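Local coordinates for uncharacterized oxidoreductase yvaA (Bacillus subtilis subsp. subtilis, PDB 3GDO), which catalyses the reversible NADPH-dependent reduction of scyllo-inosose to scyllo-inositol, and cannot use NADH in place of NADPH, at residues Ala273-Pro276 and Glu277-Gly280; Ser75-His78 and Tyr79-Thr82; His55-Glu58 and Glu59-Asp63. All coordinates share one frame; numbering follows the deposited sequence.

Contact 1. Residues Ala273-Pro276 and Glu277-Gly280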
# COMPACT_ATOMS: atom_id res chain seq x y z
N ALA B 273 -25.17 10.54 -2.25
CA ALA B 273 -24.33 11.29 -3.21
C ALA B 273 -22.93 11.52 -2.62
O ALA B 273 -22.77 11.81 -1.44
CB ALA B 273 -24.97 12.64 -3.56
N ASP B 274 -21.92 11.41 -3.47
CA ASP B 274 -20.56 11.67 -3.07
C ASP B 274 -20.28 13.17 -3.20
O ASP B 274 -21.03 13.89 -3.88
CB ASP B 274 -19.60 10.85 -3.94
CG ASP B 274 -18.24 10.56 -3.24
OD1 ASP B 274 -18.01 11.08 -2.14
OD2 ASP B 274 -17.42 9.83 -3.84
N VAL B 275 -19.25 13.63 -2.50
CA VAL B 275 -18.77 15.01 -2.61
C VAL B 275 -17.86 15.13 -3.86
O VAL B 275 -16.96 14.31 -4.04
CB VAL B 275 -17.98 15.43 -1.33
CG1 VAL B 275 -17.78 16.91 -1.32
CG2 VAL B 275 -18.74 15.04 -0.06
N PRO B 276 -18.10 16.14 -4.73
CA PRO B 276 -17.31 16.34 -5.97
C PRO B 276 -15.79 16.32 -5.81
O PRO B 276 -15.09 15.88 -6.71
CB PRO B 276 -17.76 17.71 -6.45
CG PRO B 276 -19.20 17.79 -5.99
CD PRO B 276 -19.22 17.10 -4.64
N GLU B 277 -15.29 16.79 -4.66
CA GLU B 277 -13.85 16.83 -4.41
C GLU B 277 -13.31 15.41 -4.28
O GLU B 277 -12.12 15.19 -4.46
CB GLU B 277 -13.47 17.68 -3.19
CG GLU B 277 -14.58 17.91 -2.11
CD GLU B 277 -15.62 19.01 -2.50
OE1 GLU B 277 -16.47 19.37 -1.64
OE2 GLU B 277 -15.61 19.51 -3.65
N PHE B 278 -14.20 14.45 -4.01
CA PHE B 278 -13.77 13.08 -3.69
C PHE B 278 -14.03 12.10 -4.80
O PHE B 278 -13.77 10.91 -4.63
CB PHE B 278 -14.43 12.61 -2.39
CG PHE B 278 -13.87 13.28 -1.16
CD1 PHE B 278 -12.64 12.89 -0.63
CD2 PHE B 278 -14.56 14.30 -0.53
CE1 PHE B 278 -12.11 13.52 0.52
CE2 PHE B 278 -14.03 14.95 0.61
CZ PHE B 278 -12.81 14.54 1.14
N TYR B 279 -14.55 12.60 -5.94
CA TYR B 279 -14.82 11.74 -7.09
C TYR B 279 -13.49 11.10 -7.48
O TYR B 279 -12.43 11.76 -7.41
CB TYR B 279 -15.37 12.53 -8.29
CG TYR B 279 -16.79 13.12 -8.17
CD1 TYR B 279 -17.65 12.79 -7.10
CD2 TYR B 279 -17.29 13.97 -9.18
CE1 TYR B 279 -18.96 13.32 -7.02
CE2 TYR B 279 -18.59 14.50 -9.13
CZ TYR B 279 -19.42 14.18 -8.04
OH TYR B 279 -20.68 14.70 -7.98
N GLY B 280 -13.53 9.82 -7.87
CA GLY B 280 -12.33 9.11 -8.29
C GLY B 280 -11.77 9.60 -9.63
O GLY B 280 -12.49 10.14 -10.45

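Contact 2. Residues Ser75-His78 and Tyr79-Thr82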
# COMPACT_ATOMS: atom_id res chain seq x y z
N SER B 75 -21.75 -8.74 19.89
CA SER B 75 -20.97 -9.89 19.39
C SER B 75 -21.05 -11.21 20.19
O SER B 75 -21.15 -12.28 19.60
CB SER B 75 -19.50 -9.51 19.15
OG SER B 75 -19.18 -9.56 17.76
N GLY B 76 -21.00 -11.15 21.52
CA GLY B 76 -21.07 -12.38 22.32
C GLY B 76 -22.37 -13.18 22.18
O GLY B 76 -22.41 -14.28 21.62
N LEU B 77 -23.44 -12.59 22.70
CA LEU B 77 -24.75 -13.23 22.80
C LEU B 77 -25.50 -13.45 21.45
O LEU B 77 -26.61 -14.01 21.42
CB LEU B 77 -25.62 -12.40 23.77
CG LEU B 77 -26.51 -13.09 24.83
CD1 LEU B 77 -25.75 -14.06 25.75
CD2 LEU B 77 -27.26 -12.04 25.67
N HIS B 78 -24.91 -13.03 20.34
CA HIS B 78 -25.68 -12.93 19.11
C HIS B 78 -25.79 -14.25 18.32
O HIS B 78 -26.69 -14.42 17.48
CB HIS B 78 -25.08 -11.84 18.22
CG HIS B 78 -23.99 -12.36 17.35
ND1 HIS B 78 -22.90 -13.03 17.86
CD2 HIS B 78 -23.84 -12.35 16.01
CE1 HIS B 78 -22.11 -13.41 16.87
NE2 HIS B 78 -22.66 -13.01 15.73
N TYR B 79 -24.83 -15.15 18.56
CA TYR B 79 -24.81 -16.47 17.96
C TYR B 79 -25.99 -17.28 18.51
O TYR B 79 -26.72 -17.94 17.76
CB TYR B 79 -23.49 -17.18 18.29
CG TYR B 79 -23.51 -18.64 17.87
CD1 TYR B 79 -23.01 -19.03 16.63
CD2 TYR B 79 -24.05 -19.64 18.71
CE1 TYR B 79 -23.03 -20.35 16.23
CE2 TYR B 79 -24.08 -20.97 18.31
CZ TYR B 79 -23.57 -21.31 17.07
OH TYR B 79 -23.59 -22.62 16.65
N GLU B 80 -26.15 -17.21 19.82
CA GLU B 80 -27.26 -17.77 20.57
C GLU B 80 -28.61 -17.28 20.03
O GLU B 80 -29.50 -18.07 19.72
CB GLU B 80 -27.13 -17.25 21.98
CG GLU B 80 -27.08 -18.25 23.09
CD GLU B 80 -26.80 -17.53 24.40
OE1 GLU B 80 -25.65 -17.06 24.59
OE2 GLU B 80 -27.75 -17.37 25.20
N HIS B 81 -28.74 -15.96 19.92
CA HIS B 81 -29.94 -15.31 19.42
C HIS B 81 -30.28 -15.75 17.99
O HIS B 81 -31.43 -16.08 17.70
CB HIS B 81 -29.78 -13.80 19.49
CG HIS B 81 -29.94 -13.25 20.88
ND1 HIS B 81 -30.07 -11.90 21.13
CD2 HIS B 81 -30.01 -13.87 22.08
CE1 HIS B 81 -30.21 -11.71 22.44
NE2 HIS B 81 -30.18 -12.89 23.04
N THR B 82 -29.28 -15.76 17.11
CA THR B 82 -29.47 -16.17 15.74
C THR B 82 -29.97 -17.63 15.66
O THR B 82 -30.92 -17.92 14.93
CB THR B 82 -28.20 -15.97 14.91
OG1 THR B 82 -27.75 -14.61 15.06
CG2 THR B 82 -28.46 -16.25 13.43

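Contact 3. Residues His55-Glu58 and Glu59-Asp63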
# COMPACT_ATOMS: atom_id res chain seq x y z
N HIS B 55 -39.07 -7.41 26.14
CA HIS B 55 -37.80 -7.58 26.85
C HIS B 55 -37.33 -9.03 26.84
O HIS B 55 -36.22 -9.32 27.27
CB HIS B 55 -37.87 -7.00 28.29
CG HIS B 55 -38.57 -5.68 28.37
ND1 HIS B 55 -38.05 -4.52 27.82
CD2 HIS B 55 -39.79 -5.35 28.87
CE1 HIS B 55 -38.91 -3.53 28.00
NE2 HIS B 55 -39.97 -4.00 28.63
N GLU B 56 -38.16 -9.93 26.33
CA GLU B 56 -37.73 -11.32 26.19
C GLU B 56 -37.56 -11.70 24.74
O GLU B 56 -38.35 -11.27 23.90
CB GLU B 56 -38.74 -12.28 26.83
CG GLU B 56 -38.08 -13.30 27.71
CD GLU B 56 -37.16 -12.64 28.73
OE1 GLU B 56 -37.59 -11.64 29.36
OE2 GLU B 56 -36.02 -13.11 28.90
N LEU B 57 -36.55 -12.53 24.45
CA LEU B 57 -36.35 -13.05 23.10
C LEU B 57 -37.59 -13.80 22.58
O LEU B 57 -38.00 -13.59 21.44
CB LEU B 57 -35.08 -13.91 23.02
CG LEU B 57 -34.70 -14.50 21.65
CD1 LEU B 57 -34.73 -13.46 20.55
CD2 LEU B 57 -33.35 -15.20 21.71
N GLU B 58 -38.21 -14.61 23.45
CA GLU B 58 -39.42 -15.39 23.12
C GLU B 58 -40.56 -14.56 22.62
O GLU B 58 -41.37 -15.05 21.82
CB GLU B 58 -39.94 -16.18 24.33
CG GLU B 58 -39.11 -17.38 24.68
CD GLU B 58 -37.75 -17.01 25.26
OE1 GLU B 58 -37.59 -15.87 25.76
OE2 GLU B 58 -36.84 -17.86 25.19
N GLU B 59 -40.66 -13.34 23.10
CA GLU B 59 -41.71 -12.44 22.65
C GLU B 59 -41.59 -12.14 21.14
O GLU B 59 -42.50 -11.58 20.51
CB GLU B 59 -41.68 -11.16 23.48
CG GLU B 59 -41.91 -11.36 25.02
CD GLU B 59 -42.06 -10.02 25.78
OE1 GLU B 59 -42.99 -9.24 25.44
OE2 GLU B 59 -41.23 -9.74 26.69
N ILE B 60 -40.43 -12.48 20.57
CA ILE B 60 -40.21 -12.41 19.13
C ILE B 60 -40.20 -13.82 18.52
O ILE B 60 -40.84 -14.06 17.49
CB ILE B 60 -38.87 -11.70 18.80
CG1 ILE B 60 -38.80 -10.31 19.45
CG2 ILE B 60 -38.59 -11.69 17.29
CD1 ILE B 60 -39.25 -9.16 18.59
N THR B 61 -39.47 -14.74 19.15
CA THR B 61 -39.30 -16.07 18.56
C THR B 61 -40.58 -16.92 18.57
O THR B 61 -40.77 -17.75 17.69
CB THR B 61 -38.15 -16.87 19.20
OG1 THR B 61 -38.43 -17.08 20.58
CG2 THR B 61 -36.83 -16.12 19.06
N ASN B 62 -41.45 -16.70 19.56
CA ASN B 62 -42.72 -17.42 19.66
C ASN B 62 -43.86 -16.71 18.99
O ASN B 62 -44.96 -17.26 18.91
CB ASN B 62 -43.13 -17.66 21.11
CG ASN B 62 -42.16 -18.53 21.84
OD1 ASN B 62 -41.27 -19.12 21.24
ND2 ASN B 62 -42.32 -18.61 23.16
N ASP B 63 -43.63 -15.48 18.56
CA ASP B 63 -44.69 -14.75 17.89
C ASP B 63 -44.77 -15.21 16.43
O ASP B 63 -43.89 -14.87 15.61
CB ASP B 63 -44.50 -13.25 18.01
CG ASP B 63 -45.55 -12.47 17.24
OD1 ASP B 63 -46.35 -13.11 16.54
OD2 ASP B 63 -45.59 -11.22 17.30

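Contact 1. Residues Ala273-Pro276 and Glu277-Gly280
P276 and Y279 carry this local contact: CA of P276 stands 3.5 Å from the centroid of the Y279 ring, only 9° off the ring normal, a CH-pi contact over the middle of one face. The Y279 CG lies beside the backbone N (chi1 -69°), which turns the ring back under the proline. At the far end the pyrrolidine CG comes to 4.0 Å from Y279 OH, the two side chains lying side by side and pointing the same way. The ring edge faces CB of D274. V275 works mainly through its backbone: F278 N donates to V275 O at 2.8 Å, closing a type I turn with P276 and E277 at its corners. Y279 N then reaches P276 O in a weak, long bond of 3.4 Å, so a second, overlapping turn follows the first. CB of V275 meets the edge of the F278 ring at CD2, 3.7 Å away. The turns lead into strand 280-286 at the surface of the C-terminal domain, where D274 OD2 is bound by S297 and K250. Proline's fixed phi suits the first turn corner, and its CA-H, polarised by flanking N and carbonyl, probably favours the electron-rich ring.

Contact 2. Residues Ser75-His78 and Tyr79-Thr82
The H81 ring has the carbonyl oxygen of L77 over one face, 3.3 Å above the plane and offset toward the rim, while the H78 ring carries the backbone N of Y79 over one face and has G76 O at its edge, in the ring plane. Both histidines sit on the first turn of helix 78-87, the helix of the beta-alpha-beta crossover that joins strands 68-71 and 91-95 in the Rossmann domain. The H78 CG falls between the backbone N and the carbonyl carbon (chi1 87°), which folds the imidazole back against the start of its own helix and leaves ND1 3.0 Å from Y79 N, an approach too badly angled for a bond. ND1 instead gives a weak hydrogen bond to S75 O at 2.6 Å, and NE2 is bonded to M98 O, so NE2 fixes the buried ring, with the bent ND1 bond a weaker second hold. A leucine here would probably leave M98 O without its imidazole donor and remove the weak tie to S75 O, leaving the loop before the helix less firmly held. On the neighbouring side of the turn, L77 lies obliquely across H81, its CD2 reaching 4.0 Å from NE2 of that ring. The same residue's carbonyl also accepts H81 N at 3.3 Å, so the oxygen bonded to H81 N also lies over that residue's own ring. T82 touches V71, V92 and M94 of the neighbouring sheet strands. H78 O is gripped twice by T82, from opposite faces of its plane: T82 N donates at 2.9 Å, and the hydroxyl OG1 donates at 2.6 Å.

Contact 3. Residues His55-Glu58 and Glu59-Asp63
CG of E59 lies beside its own backbone N (chi1 -60°) and the chain then runs extended (chi2 -173°), which carries the carboxylate back past E56 to the residues ahead of the helix. There OE2 takes two backbone donors from the same face of the carboxylate, both well above its plane: H55 N at 3.2 Å and E56 N at 3.1 Å. In return E59 N makes a weak bond to E56 O, so E56 and E59 are tied through side chain and main chain alike. The link joins the end of strand 52-54, an outermost strand of the parallel Rossmann sheet, to the short helix 58-61. L57 brings the apolar half of the contact. With chi1 at -178° the leucine extends away from its own N, which lets its side chain cross that of T61 at about a right angle, CD1 meeting CG2 of T61 at 3.7 Å. The leucine also packs on M37 and L11 of the sheet and on A84 of helix 78-87, so it bridges the two. Its carbonyl is shared by two donors, I60 N at 2.8 Å and T61 N at 3.0 Å, a mixture of 3-10 and alpha bonding in so short a helix. One residue on, E58 O accepts N62 N at 2.8 Å, and the E58 and N62 side chains run alongside each other, CB of E58 lying 3.6 Å from ND2. The chemistry suggests a division of labour: OE2 collects two N-H groups of the loop before the helix, whose dipoles probably favour a charged E59, while the like charge on E56 stays apart and L57 makes the apolar contact on the side facing the sheet.

Contacts 2 and 3 are neighbours in the Rossmann domain, their centres about 15 Å apart, and they meet where H81 CD2 packs at 3.6 Å on L57 CD2, so L57 of 55-63 rests directly on helix 78-87. The H81 side chain also lies near, without touching, the glycine-rich segment after strand 6-11, a sequence pattern consistent with NADP(H) binding. Contact 1 belongs to the C-terminal domain, on the opposite side of the chain's centre: its centre is about 38 Å from that of contact 2 and about 44 Å from that of contact 3, with nearest atoms about 29 and 32 Å away.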